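Local coordinates for protein GH26A (Muricauda sp. MAR_2010_75, PDB 6Q75) that probably hydrolyses glycosidic bonds in beta-mannans or related polysaccharides, at residues Gln263-Ala268 with Gln290-Trp295; Asp37-Leu42 with Gly270-Leu275; Gln147-Gln152 with Val195-Gln200. All coordinates share one frame; numbering follows the deposited sequence.

Contact 1. Residues Gln263-Ala268 with Gln290-Trp295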
# COMPACT_ATOMS: atom_id res chain seq x y z
N GLN A 263 -4.68 -15.69 10.04
CA GLN A 263 -5.45 -14.57 10.58
C GLN A 263 -5.94 -13.62 9.50
O GLN A 263 -7.09 -13.18 9.52
CB GLN A 263 -4.62 -13.75 11.56
CG GLN A 263 -5.39 -12.89 12.60
CD GLN A 263 -4.46 -12.02 13.49
OE1 GLN A 263 -3.25 -11.96 13.25
NE2 GLN A 263 -5.06 -11.16 14.31
N LEU A 264 -5.08 -13.32 8.53
CA LEU A 264 -5.48 -12.36 7.51
C LEU A 264 -6.45 -12.98 6.53
O LEU A 264 -7.39 -12.31 6.09
CB LEU A 264 -4.27 -11.83 6.76
CG LEU A 264 -4.50 -10.54 5.99
CD1 LEU A 264 -4.75 -9.38 6.93
CD2 LEU A 264 -3.27 -10.28 5.12
N VAL A 265 -6.23 -14.25 6.16
CA VAL A 265 -7.17 -14.93 5.28
C VAL A 265 -8.56 -14.97 5.90
O VAL A 265 -9.57 -14.75 5.22
CB VAL A 265 -6.66 -16.36 4.96
CG1 VAL A 265 -7.76 -17.16 4.27
CG2 VAL A 265 -5.41 -16.30 4.09
N LYS A 266 -8.63 -15.23 7.21
CA LYS A 266 -9.92 -15.28 7.90
C LYS A 266 -10.63 -13.94 7.83
O LYS A 266 -11.83 -13.87 7.54
CB LYS A 266 -9.70 -15.69 9.35
CG LYS A 266 -10.96 -15.79 10.17
CD LYS A 266 -10.64 -16.02 11.65
CE LYS A 266 -11.69 -15.37 12.55
N LEU A 267 -9.90 -12.86 8.09
CA LEU A 267 -10.51 -11.53 8.07
C LEU A 267 -10.94 -11.16 6.66
O LEU A 267 -11.98 -10.50 6.47
CB LEU A 267 -9.50 -10.52 8.62
CG LEU A 267 -9.93 -9.06 8.72
CD1 LEU A 267 -11.19 -8.93 9.57
CD2 LEU A 267 -8.79 -8.20 9.28
N ALA A 268 -10.15 -11.55 5.66
CA ALA A 268 -10.39 -11.11 4.29
C ALA A 268 -11.65 -11.72 3.69
O ALA A 268 -12.24 -11.11 2.80
CB ALA A 268 -9.18 -11.45 3.41
N GLN A 290 1.73 -20.78 1.42
CA GLN A 290 0.94 -19.56 1.56
C GLN A 290 0.59 -19.00 0.18
O GLN A 290 0.96 -17.88 -0.19
CB GLN A 290 1.69 -18.54 2.42
CG GLN A 290 1.89 -19.06 3.84
CD GLN A 290 2.79 -18.20 4.71
OE1 GLN A 290 2.97 -17.01 4.43
NE2 GLN A 290 3.34 -18.77 5.76
N PRO A 291 -0.19 -19.76 -0.60
CA PRO A 291 -0.38 -19.43 -2.02
C PRO A 291 -1.28 -18.24 -2.24
O PRO A 291 -1.31 -17.71 -3.35
CB PRO A 291 -0.99 -20.71 -2.60
CG PRO A 291 -1.71 -21.32 -1.45
CD PRO A 291 -0.92 -20.97 -0.20
N LYS A 292 -2.02 -17.80 -1.23
CA LYS A 292 -2.98 -16.73 -1.45
C LYS A 292 -2.33 -15.35 -1.57
O LYS A 292 -3.01 -14.40 -1.98
CB LYS A 292 -4.02 -16.74 -0.33
CG LYS A 292 -5.05 -17.86 -0.45
CD LYS A 292 -5.97 -17.88 0.75
CE LYS A 292 -6.73 -19.19 0.86
NZ LYS A 292 -7.86 -19.27 -0.07
N TRP A 293 -1.06 -15.18 -1.22
CA TRP A 293 -0.44 -13.87 -1.39
C TRP A 293 -0.46 -13.49 -2.87
O TRP A 293 0.03 -14.24 -3.72
CB TRP A 293 1.00 -13.85 -0.86
CG TRP A 293 1.16 -14.12 0.60
CD1 TRP A 293 1.90 -15.15 1.16
CD2 TRP A 293 0.67 -13.34 1.70
NE1 TRP A 293 1.87 -15.05 2.53
CE2 TRP A 293 1.12 -13.95 2.89
CE3 TRP A 293 -0.13 -12.18 1.80
CZ2 TRP A 293 0.81 -13.46 4.15
CZ3 TRP A 293 -0.43 -11.69 3.06
CH2 TRP A 293 0.04 -12.33 4.22
N SER A 294 -1.03 -12.32 -3.18
CA SER A 294 -1.22 -11.92 -4.57
C SER A 294 -0.06 -11.14 -5.14
O SER A 294 0.13 -11.15 -6.35
CB SER A 294 -2.49 -11.06 -4.72
OG SER A 294 -3.58 -11.71 -4.12
N TRP A 295 0.67 -10.41 -4.30
CA TRP A 295 1.90 -9.76 -4.72
C TRP A 295 2.77 -9.60 -3.49
O TRP A 295 2.33 -9.79 -2.36
CB TRP A 295 1.66 -8.40 -5.44
CG TRP A 295 1.27 -7.24 -4.57
CD1 TRP A 295 2.11 -6.43 -3.81
CD2 TRP A 295 -0.06 -6.71 -4.40
NE1 TRP A 295 1.36 -5.44 -3.18
CE2 TRP A 295 0.03 -5.60 -3.52
CE3 TRP A 295 -1.32 -7.07 -4.90
CZ2 TRP A 295 -1.10 -4.85 -3.13
CZ3 TRP A 295 -2.45 -6.33 -4.49
CH2 TRP A 295 -2.32 -5.22 -3.62
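W293, whose indole is touched by L264 of helix 258-268, donates its NE1 hydrogen to Q290 OE1 at 2.9 Å. The bond is almost straight, with an N-H...O angle of 172°. The acceptor lies 5° out of the indole plane, and the bond uses a lone pair in the carbonyl plane of the amide. Q290 and W293 are the first and last residues of a type I beta turn, so this side-chain bond spans the turn and restrains the indole. The other half of the Q290 amide is held as well, since NE2 is bonded to Q258 OE1 and Y256 O. The opposite end of the indole meets the helix: L264 CD2 approaches W293 CZ3 to 3.8 Å and W293 CH2 to 4.0 Å, and the two side chains run at about a right angle. L264 gets there with CG anti to its backbone N (chi1 -162°), which carries the methyl toward the tryptophan. One residue on, V265 spreads both methyls over the aliphatic part of K292. Its CG2 lies 3.7 Å from K292 CD, and its CG1 is 4.0 Å from the same K292 CD. The lysine chain bends only at its last torsion, and its backbone N is hydrogen-bonded to Y261 OH of helix 258-268. No hydrogen bond joins the two segments. The contact is therefore one of dispersion forces at the turn entering strand 293-299: the N-H of the buried indole is satisfied by Q290, while its hydrocarbon end lies against leucine and an exposed lysine lends methylenes to the valine.

Contact 2. Residues Asp37-Leu42 with Gly270-Leu275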
# COMPACT_ATOMS: atom_id res chain seq x y z
N ASP A 37 -10.16 -8.13 -11.51
CA ASP A 37 -10.43 -9.47 -12.04
C ASP A 37 -9.14 -10.24 -12.22
O ASP A 37 -9.07 -11.45 -11.94
CB ASP A 37 -11.19 -9.38 -13.36
CG ASP A 37 -11.35 -10.75 -14.03
OD1 ASP A 37 -11.84 -11.69 -13.36
OD2 ASP A 37 -10.97 -10.90 -15.21
N TYR A 38 -8.10 -9.57 -12.70
CA TYR A 38 -6.81 -10.23 -12.86
C TYR A 38 -6.26 -10.70 -11.52
O TYR A 38 -5.77 -11.83 -11.40
CB TYR A 38 -5.84 -9.28 -13.55
CG TYR A 38 -4.45 -9.82 -13.69
CD1 TYR A 38 -4.18 -10.89 -14.55
CD2 TYR A 38 -3.41 -9.26 -12.96
CE1 TYR A 38 -2.89 -11.39 -14.67
CE2 TYR A 38 -2.12 -9.75 -13.08
CZ TYR A 38 -1.87 -10.80 -13.93
OH TYR A 38 -0.58 -11.26 -14.04
N ILE A 39 -6.32 -9.84 -10.50
CA ILE A 39 -5.81 -10.22 -9.18
C ILE A 39 -6.63 -11.37 -8.60
O ILE A 39 -6.07 -12.31 -8.00
CB ILE A 39 -5.78 -8.99 -8.26
CG1 ILE A 39 -4.69 -8.01 -8.70
CG2 ILE A 39 -5.56 -9.39 -6.81
CD1 ILE A 39 -4.75 -6.64 -7.97
N HIS A 40 -7.95 -11.34 -8.78
CA HIS A 40 -8.78 -12.45 -8.32
C HIS A 40 -8.46 -13.75 -9.04
O HIS A 40 -8.73 -14.83 -8.48
CB HIS A 40 -10.26 -12.13 -8.49
CG HIS A 40 -10.84 -11.40 -7.33
ND1 HIS A 40 -10.75 -10.03 -7.19
CD2 HIS A 40 -11.50 -11.85 -6.23
CE1 HIS A 40 -11.34 -9.66 -6.06
NE2 HIS A 40 -11.81 -10.75 -5.46
N SER A 41 -7.90 -13.69 -10.24
CA SER A 41 -7.63 -14.89 -11.02
C SER A 41 -6.26 -15.51 -10.75
O SER A 41 -5.94 -16.54 -11.35
CB SER A 41 -7.73 -14.58 -12.52
OG SER A 41 -6.48 -14.05 -12.98
N LEU A 42 -5.44 -14.91 -9.88
CA LEU A 42 -4.05 -15.35 -9.77
C LEU A 42 -3.95 -16.78 -9.25
O LEU A 42 -3.10 -17.54 -9.72
CB LEU A 42 -3.25 -14.41 -8.87
CG LEU A 42 -3.00 -13.01 -9.44
CD1 LEU A 42 -2.48 -12.01 -8.38
CD2 LEU A 42 -2.08 -13.10 -10.65
N GLY A 270 -12.57 -13.96 1.46
CA GLY A 270 -12.68 -14.01 0.02
C GLY A 270 -12.06 -12.85 -0.73
O GLY A 270 -11.82 -12.96 -1.93
N LYS A 271 -11.78 -11.73 -0.06
CA LYS A 271 -11.03 -10.67 -0.72
C LYS A 271 -9.58 -11.09 -0.91
O LYS A 271 -9.04 -11.87 -0.11
CB LYS A 271 -11.10 -9.39 0.09
CG LYS A 271 -12.52 -8.82 0.09
CD LYS A 271 -12.59 -7.50 0.79
CE LYS A 271 -14.03 -7.01 0.82
NZ LYS A 271 -14.46 -6.38 -0.47
N PRO A 272 -8.90 -10.58 -1.94
CA PRO A 272 -7.49 -10.93 -2.12
C PRO A 272 -6.65 -10.41 -0.96
O PRO A 272 -6.99 -9.41 -0.32
CB PRO A 272 -7.09 -10.24 -3.43
CG PRO A 272 -8.44 -9.91 -4.13
CD PRO A 272 -9.41 -9.70 -3.01
N ILE A 273 -5.54 -11.11 -0.70
CA ILE A 273 -4.55 -10.63 0.25
C ILE A 273 -3.23 -10.44 -0.48
O ILE A 273 -2.99 -11.02 -1.55
CB ILE A 273 -4.38 -11.57 1.46
CG1 ILE A 273 -3.86 -12.93 1.02
CG2 ILE A 273 -5.67 -11.70 2.26
CD1 ILE A 273 -3.56 -13.83 2.20
N ALA A 274 -2.33 -9.66 0.14
CA ALA A 274 -1.05 -9.38 -0.49
C ALA A 274 -0.02 -9.06 0.58
O ALA A 274 -0.36 -8.68 1.70
CB ALA A 274 -1.15 -8.19 -1.46
N LEU A 275 1.25 -9.19 0.20
CA LEU A 275 2.37 -8.76 1.05
C LEU A 275 2.70 -7.33 0.67
O LEU A 275 3.45 -7.08 -0.28
CB LEU A 275 3.58 -9.69 0.88
CG LEU A 275 3.37 -11.11 1.38
CD1 LEU A 275 4.41 -12.09 0.74
CD2 LEU A 275 3.38 -11.15 2.88
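At the N-terminal ends of the strands of the (beta/alpha)8 barrel, the fold of family 26, the last turn of helix 30-40 meets the loop that leads into strand 273-278. P272, just ahead of that strand, is the centre of the contact. Its CG sits over one face of the H40 imidazole, 3.7 Å from the ring centroid and 21° off the ring normal, a CH-pi contact displaced toward the rim. The nearest ring atom is H40 CE1, 3.5 Å from P272 CG, while P272 CD adds an approach of 3.6 Å to H40 NE2. The imidazole itself is steadied from its own helix by the bond between ND1 and L36 O, one turn back. I39 CG2 packs against P272 CB at 3.8 Å, beside the histidine contact on CG and CD. This branch stands anti to the isoleucine backbone N (chi1 -71°, measured to CG1), so it is the short methyl that faces the proline. The loop reaches P272 through G270, whose positive phi of 94° would press a beta carbon against the preceding carbonyl, a conformation suited to glycine. The side chain of K271 leaves its backbone away from segment 37-42, and NZ is hydrogen-bonded to V244 O. I39 also touches I246 of strand 246-251, L42 rests on S294 of strand 293-299, and P272 makes a backbone hydrogen bond with L247. The end of helix 30-40 and the residues after it thus lie near the starts of strands 246-251, 273-278 and 293-299, neighbours in the sheet.

Contact 3. Residues Gln147-Gln152 with Val195-Gln200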
# COMPACT_ATOMS: atom_id res chain seq x y z
N GLN A 147 -10.49 20.74 9.04
CA GLN A 147 -10.23 21.57 7.86
C GLN A 147 -8.80 21.37 7.36
O GLN A 147 -8.57 21.21 6.16
CB GLN A 147 -10.49 23.04 8.19
CG GLN A 147 -9.98 23.98 7.14
N ARG A 148 -7.83 21.37 8.27
CA ARG A 148 -6.44 21.16 7.88
C ARG A 148 -6.24 19.76 7.30
O ARG A 148 -5.48 19.59 6.34
CB ARG A 148 -5.51 21.40 9.08
CG ARG A 148 -5.47 22.88 9.53
CD ARG A 148 -4.56 23.06 10.75
NE ARG A 148 -3.23 22.53 10.46
CZ ARG A 148 -2.29 23.21 9.82
NH1 ARG A 148 -2.51 24.47 9.45
NH2 ARG A 148 -1.12 22.65 9.57
N TRP A 149 -6.92 18.76 7.87
CA TRP A 149 -6.83 17.41 7.30
C TRP A 149 -7.39 17.39 5.88
O TRP A 149 -6.80 16.77 4.99
CB TRP A 149 -7.55 16.41 8.20
CG TRP A 149 -7.66 15.02 7.64
CD1 TRP A 149 -6.76 13.99 7.78
CD2 TRP A 149 -8.71 14.52 6.81
NE1 TRP A 149 -7.20 12.87 7.10
CE2 TRP A 149 -8.40 13.17 6.49
CE3 TRP A 149 -9.89 15.07 6.30
CZ2 TRP A 149 -9.23 12.37 5.69
CZ3 TRP A 149 -10.72 14.28 5.50
CH2 TRP A 149 -10.38 12.94 5.21
N THR A 150 -8.51 18.07 5.64
CA THR A 150 -9.03 18.05 4.28
C THR A 150 -8.03 18.66 3.29
O THR A 150 -7.91 18.18 2.16
CB THR A 150 -10.37 18.78 4.18
OG1 THR A 150 -10.16 20.17 4.45
CG2 THR A 150 -11.39 18.19 5.15
N GLN A 151 -7.31 19.71 3.70
CA GLN A 151 -6.36 20.34 2.79
C GLN A 151 -5.18 19.43 2.49
O GLN A 151 -4.67 19.42 1.37
CB GLN A 151 -5.86 21.66 3.38
CG GLN A 151 -6.94 22.68 3.54
CD GLN A 151 -6.45 23.91 4.28
OE1 GLN A 151 -5.31 23.95 4.76
NE2 GLN A 151 -7.30 24.92 4.37
N GLN A 152 -4.72 18.68 3.49
CA GLN A 152 -3.63 17.73 3.25
C GLN A 152 -4.07 16.60 2.34
O GLN A 152 -3.30 16.15 1.48
CB GLN A 152 -3.12 17.18 4.58
CG GLN A 152 -2.43 18.23 5.42
CD GLN A 152 -2.20 17.78 6.85
OE1 GLN A 152 -2.79 16.79 7.30
NE2 GLN A 152 -1.37 18.51 7.57
N VAL A 195 -11.05 3.13 12.17
CA VAL A 195 -12.04 2.82 11.12
C VAL A 195 -12.77 4.09 10.71
O VAL A 195 -13.23 4.19 9.57
CB VAL A 195 -13.02 1.72 11.56
CG1 VAL A 195 -12.27 0.41 11.83
CG2 VAL A 195 -13.87 2.15 12.74
N LYS A 196 -12.86 5.07 11.61
CA LYS A 196 -13.54 6.31 11.26
C LYS A 196 -12.65 7.20 10.39
O LYS A 196 -13.16 7.89 9.50
CB LYS A 196 -13.98 7.05 12.53
CG LYS A 196 -14.85 8.28 12.25
CD LYS A 196 -15.20 9.05 13.51
CE LYS A 196 -16.49 9.86 13.31
NZ LYS A 196 -17.10 10.37 14.58
N LEU A 197 -11.33 7.18 10.62
CA LEU A 197 -10.41 7.85 9.71
C LEU A 197 -10.46 7.22 8.32
O LEU A 197 -10.50 7.93 7.31
CB LEU A 197 -8.98 7.80 10.27
CG LEU A 197 -7.88 8.30 9.32
CD1 LEU A 197 -8.16 9.77 8.94
CD2 LEU A 197 -6.45 8.17 9.95
N TRP A 198 -10.44 5.89 8.25
CA TRP A 198 -10.50 5.22 6.95
C TRP A 198 -11.74 5.64 6.17
O TRP A 198 -11.66 5.99 4.99
CB TRP A 198 -10.49 3.71 7.16
CG TRP A 198 -10.45 2.91 5.89
CD1 TRP A 198 -11.51 2.52 5.12
CD2 TRP A 198 -9.28 2.42 5.24
NE1 TRP A 198 -11.06 1.80 4.03
CE2 TRP A 198 -9.69 1.72 4.09
CE3 TRP A 198 -7.91 2.50 5.53
CZ2 TRP A 198 -8.79 1.11 3.23
CZ3 TRP A 198 -7.01 1.89 4.66
CH2 TRP A 198 -7.46 1.22 3.52
N LYS A 199 -12.90 5.62 6.84
CA LYS A 199 -14.14 5.95 6.14
C LYS A 199 -14.19 7.41 5.74
O LYS A 199 -14.75 7.75 4.69
CB LYS A 199 -15.33 5.60 7.02
CG LYS A 199 -15.46 4.11 7.34
CD LYS A 199 -16.51 3.93 8.42
CE LYS A 199 -16.35 2.66 9.22
NZ LYS A 199 -17.33 2.72 10.35
N GLN A 200 -13.60 8.30 6.55
CA GLN A 200 -13.57 9.72 6.21
C GLN A 200 -12.69 9.96 4.99
O GLN A 200 -13.03 10.77 4.11
CB GLN A 200 -13.08 10.54 7.40
CG GLN A 200 -13.24 12.05 7.24
CD GLN A 200 -12.89 12.79 8.52
OE1 GLN A 200 -11.82 13.40 8.65
NE2 GLN A 200 -13.77 12.71 9.50
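W149, projecting from helix 144-165, packs tightly against two residues of helix 194-208, L197 and Q200. Its six-membered ring bears on the stem of Q200, with W149 CH2 3.6 Å from Q200 CG and W149 CZ3 3.8 Å from that same CG. The amide end of Q200 lies over one face of the indole, its plane turned 72° from that of the ring, and the two side chains run antiparallel alongside one another. Even the backbone takes part, as Q200 O lies 3.6 Å from W149 CH2. At the pyrrole end, L197 CD1 comes to 3.7 Å from W149 NE1, while the N-H is bonded to Y175 OH. The indole is directed toward helix 194-208 by a first torsion that sets CG anti to the backbone N (chi1 173°). M138 of helix 132-138 and L201 and R204 of helix 194-208 also touch it. The looser side begins at the very next residue, T150, which is partly exposed and stops short of the segment 195-200. Its OG1 turns back to Q147 O at 2.6 Å, sharing that carbonyl with Q151 N, and its side chain touches R204 instead. Q200 too is partly exposed, whereas W149 and L197 are buried. Helix 144-165 precedes strand 170-173 and helix 194-208 follows it, and a single large tryptophan spans the two. With no hydrogen bond between the segments, their cohesion rests on aromatic and aliphatic surface and on an amide over the ring face, while a tyrosine hydroxyl from outside them supplies the polar partner of the buried indole nitrogen.

Contacts 1 and 2 are neighbours, with centres about 9 Å apart, and each brings a helix against the start of one of two neighbouring strands, 293-299 in contact 1 and 273-278 in contact 2. They meet directly, S294 OG lying 2.7 Å from I273 O in a probable hydrogen bond. Both are partly buried and combine inner apolar residues with exposed ones, a lysine in contact 1 and a histidine in contact 2. Contact 3 stands about 28 Å from contact 1 and 27 Å from contact 2, centre to centre. It is a buried join between two outer helices and involves no strand. Aromatic rings take part in all three, as indole in contacts 1 and 3 and imidazole in contact 2.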